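Local coordinates for dehydroquinate synthase (Thermus thermophilus, PDB 1UJN), which probably converts 3-deoxy-D-arabino-heptulosonate 7-phosphate to 3-dehydroquinate with release of phosphate, the second step of chorismate biosynthesis, using NAD(+) and a divalent zinc or cobalt ion, at residues 117-125 with 162-173; 57-65 with 93-101. All blocks are in the same frame, centred on the assembly; numbering follows the deposited sequence.

Interaction 1 of 2, residues 117-125 with 162-173; sequences PTTTLAIVD and LPLPTFKEGLVE
L121 and G170 touch backbone to backbone, their CA atoms 3.8 Å apart, where helix 120-125 runs nearly parallel to helix 164-173, the axes of these short segments coming within 7.7 Å at 17°. The side chain of T120 is a knob in the hole formed by T166, F167, G170 and L171. T120 OG1 donates to F167 O at 2.7 Å, approaching at 120° to the C=O and tilted 30° from the carbonyl plane. The same T120 OG1 lies only 3.1 Å from G170 CA. With OG1 set between the backbone N and the carbonyl carbon of T120, CG2 falls beside the backbone N and reaches F167 CD2 obliquely at 3.6 Å. Any side chain on G170 would run into T120 OG1 and L121 N. A serine at T120 could keep the hydroxyl, but losing the methyl would probably open a gap beside the F167 ring. A water accepts from L121 N and donates to T166 O, stitching the first turn of one helix to the other. L162 closes the upstream end, its CD2 3.8 Å from T119 CA. Downstream, E173 CB packs against V124 CG1, and a bend at chi2 turns the carboxylate back, E173 OE1 coming 3.4 Å from L121 CD1. Each carboxylate here is salt-bridged outside the two segments, D125 to K210 and E173 to K176. T119 OG1 caps helix 120-125 by accepting from A122 N. This near-parallel helix pair, packed closely at a glycine, joins T118 and T119, predicted to bind NAD(+), to E173, predicted to bind zinc with H231 and H247.

Interaction 2 of 2, residues 57-65 with 93-101; sequences GLPGGEAAK and GGTLTDLGG
K65 and D98 form the salt bridge of this contact, K65 coming just after the 3-10 turn 62-64 in the chain that follows strand 57-58 past helix 94-101. From CB the lysine chain leads to CG, which lies 3.7 Å from T95 O on the helix backbone. CD comes next, equally near D98 CB and D98 OD1 and with the T95 methyl close by. A bend at chi3 (58°) turns the chain here, and K65 CE follows the aspartate, 3.4 Å from D98 OD1. K65 NZ ends the path with a 2.7 Å bond to D98 OD1, met on the anti side and 25° out of the carboxylate plane; N141 OD1 takes a second bond from the same ammonium. The aliphatic part thus packs along the helix while the charge is held at two points.

One turn earlier, T95 points into the bend of the loop. T95 OG1, placed between the backbone N and the carbonyl carbon, accepts from G61 N at 3.3 Å, a rather bent bond with an N-H...O angle of 137°. Its CG2 rests on the G61 peptide and also meets E62 OE2, while E62 OE1 is hydrogen-bonded to N135 ND2. On the apolar flank, L58 and L99 cross at about a right angle, L58 CD1 3.6 Å from L99 CD2, and that same methyl, L99 CD2, presses on A64 O at 3.2 Å.

The leucines continue into surrounding structure: L58 and L99 pack on V69 of helix 67-80, and L58 and L96 on L34 of strand 31-36. Strand 131-136 also touches the contact, N135 against K65 and I134 against L99, and D98 is backbone-bonded to G133.

Interactions 1 and 2 have centres about 15 Å apart and meet where the loop before helix 120-126 and the first turn of that helix lie against G93 and G94: T119 CG2 is 3.6 Å from G93 CA, and A122 CB is 3.7 Å from G94 N. Along the chain they follow in series, the 57-65/93-101 contact closing before 117-125 begins. Both border the probable active site. Interaction 1 supplies predicted NAD(+) and zinc ligands directly, whereas interaction 2 stands beside two further predicted NAD(+) residues, the nearest side-chain atoms of E62 and K140 being about 3 Å apart and those of D98 and K131 about 6 Å.

Interaction 1 of 2, residues 117-125 with 162-173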
# COMPACT_ATOMS: atom_id res chain seq x y z
N PRO A 117 0.30 -20.00 -8.14
CA PRO A 117 -1.03 -20.47 -7.72
C PRO A 117 -1.14 -21.99 -7.71
O PRO A 117 -0.63 -22.67 -8.60
CB PRO A 117 -1.97 -19.80 -8.72
CG PRO A 117 -1.13 -19.70 -9.95
CD PRO A 117 0.22 -19.27 -9.42
N THR A 118 -1.79 -22.52 -6.68
CA THR A 118 -1.95 -23.97 -6.55
C THR A 118 -3.41 -24.41 -6.46
O THR A 118 -3.71 -25.53 -6.04
CB THR A 118 -1.18 -24.50 -5.33
OG1 THR A 118 -1.62 -23.82 -4.15
CG2 THR A 118 0.32 -24.27 -5.51
N THR A 119 -4.33 -23.52 -6.85
CA THR A 119 -5.75 -23.85 -6.85
C THR A 119 -6.31 -23.30 -8.17
O THR A 119 -5.72 -22.41 -8.77
CB THR A 119 -6.53 -23.18 -5.69
OG1 THR A 119 -6.58 -21.76 -5.88
CG2 THR A 119 -5.87 -23.50 -4.34
N THR A 120 -7.45 -23.83 -8.61
CA THR A 120 -8.02 -23.34 -9.86
C THR A 120 -8.53 -21.91 -9.69
O THR A 120 -8.39 -21.07 -10.58
CB THR A 120 -9.18 -24.24 -10.35
OG1 THR A 120 -10.04 -24.55 -9.25
CG2 THR A 120 -8.62 -25.53 -10.94
N LEU A 121 -9.12 -21.63 -8.53
CA LEU A 121 -9.63 -20.29 -8.28
C LEU A 121 -8.49 -19.27 -8.33
O LEU A 121 -8.67 -18.17 -8.85
CB LEU A 121 -10.32 -20.23 -6.91
CG LEU A 121 -10.94 -18.89 -6.48
CD1 LEU A 121 -11.93 -18.42 -7.53
CD2 LEU A 121 -11.62 -19.06 -5.13
N ALA A 122 -7.32 -19.63 -7.80
CA ALA A 122 -6.19 -18.71 -7.81
C ALA A 122 -5.68 -18.50 -9.24
O ALA A 122 -5.27 -17.40 -9.60
CB ALA A 122 -5.07 -19.23 -6.92
N ILE A 123 -5.72 -19.56 -10.05
CA ILE A 123 -5.27 -19.46 -11.43
C ILE A 123 -6.22 -18.60 -12.26
O ILE A 123 -5.81 -17.67 -12.94
CB ILE A 123 -5.17 -20.86 -12.09
CG1 ILE A 123 -4.09 -21.69 -11.39
CG2 ILE A 123 -4.85 -20.72 -13.58
CD1 ILE A 123 -3.95 -23.11 -11.93
N VAL A 124 -7.51 -18.91 -12.17
CA VAL A 124 -8.55 -18.22 -12.94
C VAL A 124 -8.89 -16.82 -12.47
O VAL A 124 -9.18 -15.95 -13.29
CB VAL A 124 -9.87 -19.07 -12.97
CG1 VAL A 124 -10.98 -18.30 -13.68
CG2 VAL A 124 -9.62 -20.39 -13.67
N ASP A 125 -8.84 -16.59 -11.17
CA ASP A 125 -9.23 -15.29 -10.63
C ASP A 125 -8.12 -14.42 -10.03
O ASP A 125 -8.08 -13.21 -10.28
CB ASP A 125 -10.34 -15.50 -9.61
CG ASP A 125 -11.05 -14.22 -9.24
OD1 ASP A 125 -11.41 -13.46 -10.17
OD2 ASP A 125 -11.25 -13.97 -8.03
N LEU A 162 -5.34 -31.33 -5.12
CA LEU A 162 -6.43 -30.44 -4.74
C LEU A 162 -7.75 -31.18 -4.55
O LEU A 162 -8.15 -31.98 -5.40
CB LEU A 162 -6.58 -29.36 -5.82
CG LEU A 162 -7.46 -28.15 -5.53
CD1 LEU A 162 -6.91 -27.37 -4.34
CD2 LEU A 162 -7.51 -27.27 -6.77
N PRO A 163 -8.45 -30.92 -3.43
CA PRO A 163 -9.74 -31.58 -3.19
C PRO A 163 -10.65 -31.29 -4.38
O PRO A 163 -10.66 -30.17 -4.88
CB PRO A 163 -10.22 -30.92 -1.91
CG PRO A 163 -8.94 -30.68 -1.17
CD PRO A 163 -8.04 -30.13 -2.26
N LEU A 164 -11.41 -32.28 -4.83
CA LEU A 164 -12.28 -32.09 -5.98
C LEU A 164 -13.24 -30.90 -5.86
O LEU A 164 -13.41 -30.13 -6.81
CB LEU A 164 -13.07 -33.37 -6.27
CG LEU A 164 -13.97 -33.36 -7.51
CD1 LEU A 164 -13.13 -33.14 -8.76
CD2 LEU A 164 -14.72 -34.68 -7.59
N PRO A 165 -13.89 -30.72 -4.69
CA PRO A 165 -14.82 -29.59 -4.54
C PRO A 165 -14.14 -28.24 -4.76
O PRO A 165 -14.70 -27.34 -5.38
CB PRO A 165 -15.33 -29.76 -3.12
CG PRO A 165 -15.29 -31.26 -2.92
CD PRO A 165 -13.95 -31.60 -3.51
N THR A 166 -12.92 -28.12 -4.24
CA THR A 166 -12.13 -26.89 -4.38
C THR A 166 -11.71 -26.74 -5.83
O THR A 166 -11.70 -25.63 -6.37
CB THR A 166 -10.88 -26.95 -3.49
OG1 THR A 166 -11.27 -27.18 -2.13
CG2 THR A 166 -10.10 -25.64 -3.57
N PHE A 167 -11.36 -27.85 -6.46
CA PHE A 167 -10.97 -27.84 -7.87
C PHE A 167 -12.12 -27.29 -8.70
O PHE A 167 -11.92 -26.45 -9.58
CB PHE A 167 -10.62 -29.27 -8.33
CG PHE A 167 -10.37 -29.39 -9.80
CD1 PHE A 167 -11.38 -29.83 -10.66
CD2 PHE A 167 -9.14 -29.05 -10.34
CE1 PHE A 167 -11.15 -29.94 -12.03
CE2 PHE A 167 -8.90 -29.15 -11.71
CZ PHE A 167 -9.91 -29.60 -12.56
N LYS A 168 -13.32 -27.75 -8.41
CA LYS A 168 -14.51 -27.31 -9.14
C LYS A 168 -14.89 -25.87 -8.87
O LYS A 168 -15.42 -25.19 -9.75
CB LYS A 168 -15.69 -28.24 -8.83
CG LYS A 168 -15.47 -29.66 -9.30
CD LYS A 168 -16.76 -30.48 -9.20
CE LYS A 168 -16.59 -31.85 -9.86
NZ LYS A 168 -17.83 -32.66 -9.77
N GLU A 169 -14.63 -25.38 -7.66
CA GLU A 169 -14.96 -23.99 -7.33
C GLU A 169 -14.33 -23.05 -8.35
O GLU A 169 -14.96 -22.10 -8.79
CB GLU A 169 -14.42 -23.61 -5.96
CG GLU A 169 -15.28 -24.02 -4.81
CD GLU A 169 -14.80 -23.37 -3.53
OE1 GLU A 169 -14.35 -24.10 -2.63
OE2 GLU A 169 -14.86 -22.12 -3.44
N GLY A 170 -13.08 -23.33 -8.70
CA GLY A 170 -12.39 -22.50 -9.67
C GLY A 170 -13.00 -22.58 -11.06
O GLY A 170 -13.01 -21.60 -11.81
N LEU A 171 -13.52 -23.75 -11.41
CA LEU A 171 -14.13 -23.90 -12.73
C LEU A 171 -15.40 -23.06 -12.83
O LEU A 171 -15.82 -22.71 -13.93
CB LEU A 171 -14.43 -25.37 -13.01
CG LEU A 171 -13.20 -26.29 -12.95
CD1 LEU A 171 -13.52 -27.62 -13.61
CD2 LEU A 171 -12.03 -25.63 -13.65
N VAL A 172 -16.01 -22.74 -11.69
CA VAL A 172 -17.22 -21.92 -11.69
C VAL A 172 -16.87 -20.51 -12.16
O VAL A 172 -17.61 -19.91 -12.95
CB VAL A 172 -17.84 -21.83 -10.27
CG1 VAL A 172 -18.96 -20.78 -10.26
CG2 VAL A 172 -18.40 -23.18 -9.87
N GLU A 173 -15.74 -20.00 -11.69
CA GLU A 173 -15.28 -18.67 -12.06
C GLU A 173 -14.99 -18.62 -13.56
O GLU A 173 -15.24 -17.60 -14.21
CB GLU A 173 -14.02 -18.32 -11.27
CG GLU A 173 -13.98 -16.89 -10.76
CD GLU A 173 -15.01 -16.62 -9.68
OE1 GLU A 173 -14.66 -16.72 -8.48
OE2 GLU A 173 -16.17 -16.31 -10.02
O HOH W 1 -9.82 -23.61 -6.40

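Interaction 2 of 2, residues 57-65 with 93-101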
# COMPACT_ATOMS: atom_id res chain seq x y z
N GLY A 57 6.20 -21.38 6.10
CA GLY A 57 4.95 -22.06 5.80
C GLY A 57 3.82 -21.51 6.65
O GLY A 57 4.01 -21.14 7.80
N LEU A 58 2.63 -21.45 6.06
CA LEU A 58 1.47 -20.93 6.76
C LEU A 58 0.24 -21.76 6.45
O LEU A 58 0.16 -22.40 5.40
CB LEU A 58 1.19 -19.49 6.32
CG LEU A 58 2.24 -18.40 6.47
CD1 LEU A 58 1.74 -17.14 5.79
CD2 LEU A 58 2.53 -18.14 7.93
N PRO A 59 -0.72 -21.80 7.38
CA PRO A 59 -1.92 -22.58 7.10
C PRO A 59 -2.72 -21.75 6.11
O PRO A 59 -2.79 -20.53 6.24
CB PRO A 59 -2.61 -22.67 8.46
CG PRO A 59 -1.46 -22.59 9.43
CD PRO A 59 -0.61 -21.49 8.82
N GLY A 60 -3.32 -22.40 5.11
CA GLY A 60 -4.12 -21.67 4.15
C GLY A 60 -5.45 -21.34 4.79
O GLY A 60 -5.64 -21.57 5.98
N GLY A 61 -6.39 -20.82 4.01
CA GLY A 61 -7.68 -20.49 4.58
C GLY A 61 -7.76 -19.03 4.97
O GLY A 61 -6.76 -18.32 4.95
N GLU A 62 -8.95 -18.59 5.35
CA GLU A 62 -9.18 -17.21 5.73
C GLU A 62 -8.38 -16.72 6.94
O GLU A 62 -8.13 -15.52 7.08
CB GLU A 62 -10.67 -17.00 5.99
CG GLU A 62 -11.53 -17.17 4.75
CD GLU A 62 -11.22 -16.13 3.69
OE1 GLU A 62 -11.14 -14.94 4.04
OE2 GLU A 62 -11.06 -16.50 2.51
N ALA A 63 -7.98 -17.64 7.81
CA ALA A 63 -7.21 -17.27 9.00
C ALA A 63 -5.87 -16.65 8.62
O ALA A 63 -5.29 -15.89 9.40
CB ALA A 63 -6.98 -18.51 9.88
N ALA A 64 -5.37 -16.97 7.43
CA ALA A 64 -4.09 -16.43 6.96
C ALA A 64 -4.22 -14.95 6.59
O ALA A 64 -3.22 -14.22 6.56
CB ALA A 64 -3.60 -17.22 5.76
N LYS A 65 -5.44 -14.52 6.29
CA LYS A 65 -5.68 -13.14 5.91
C LYS A 65 -6.09 -12.31 7.13
O LYS A 65 -7.21 -11.82 7.22
CB LYS A 65 -6.76 -13.08 4.82
CG LYS A 65 -6.28 -13.65 3.49
CD LYS A 65 -7.40 -13.78 2.46
CE LYS A 65 -8.08 -12.44 2.16
NZ LYS A 65 -9.07 -12.60 1.05
N GLY A 93 -2.92 -20.95 -2.60
CA GLY A 93 -4.16 -20.53 -3.23
C GLY A 93 -4.43 -19.05 -3.05
O GLY A 93 -3.53 -18.30 -2.65
N GLY A 94 -5.67 -18.64 -3.31
CA GLY A 94 -6.06 -17.25 -3.20
C GLY A 94 -5.74 -16.53 -1.90
O GLY A 94 -5.35 -15.36 -1.92
N THR A 95 -5.92 -17.20 -0.77
CA THR A 95 -5.64 -16.58 0.51
C THR A 95 -4.15 -16.27 0.67
O THR A 95 -3.79 -15.26 1.25
CB THR A 95 -6.12 -17.47 1.68
OG1 THR A 95 -5.47 -18.74 1.61
CG2 THR A 95 -7.62 -17.66 1.61
N LEU A 96 -3.31 -17.15 0.15
CA LEU A 96 -1.86 -16.96 0.25
C LEU A 96 -1.40 -15.82 -0.64
O LEU A 96 -0.54 -15.05 -0.24
CB LEU A 96 -1.11 -18.24 -0.12
CG LEU A 96 -0.47 -19.03 1.03
CD1 LEU A 96 0.61 -18.18 1.69
CD2 LEU A 96 -1.53 -19.43 2.06
N THR A 97 -1.94 -15.73 -1.85
CA THR A 97 -1.53 -14.65 -2.73
C THR A 97 -2.09 -13.33 -2.22
O THR A 97 -1.47 -12.29 -2.38
CB THR A 97 -1.94 -14.90 -4.20
OG1 THR A 97 -3.30 -15.33 -4.26
CG2 THR A 97 -1.04 -15.95 -4.82
N ASP A 98 -3.27 -13.38 -1.61
CA ASP A 98 -3.89 -12.17 -1.05
C ASP A 98 -2.98 -11.63 0.06
O ASP A 98 -2.60 -10.46 0.05
CB ASP A 98 -5.28 -12.50 -0.46
CG ASP A 98 -6.38 -12.51 -1.52
OD1 ASP A 98 -7.52 -12.88 -1.18
OD2 ASP A 98 -6.11 -12.15 -2.68
N LEU A 99 -2.63 -12.50 1.01
CA LEU A 99 -1.76 -12.11 2.12
C LEU A 99 -0.35 -11.78 1.63
O LEU A 99 0.16 -10.69 1.91
CB LEU A 99 -1.69 -13.25 3.14
CG LEU A 99 -0.64 -13.07 4.24
CD1 LEU A 99 -1.09 -11.97 5.20
CD2 LEU A 99 -0.45 -14.38 4.97
N GLY A 100 0.26 -12.71 0.91
CA GLY A 100 1.61 -12.51 0.40
C GLY A 100 1.76 -11.30 -0.52
O GLY A 100 2.79 -10.62 -0.48
N GLY A 101 0.75 -11.05 -1.34
CA GLY A 101 0.82 -9.91 -2.24
C GLY A 101 0.77 -8.60 -1.47
O GLY A 101 1.42 -7.63 -1.84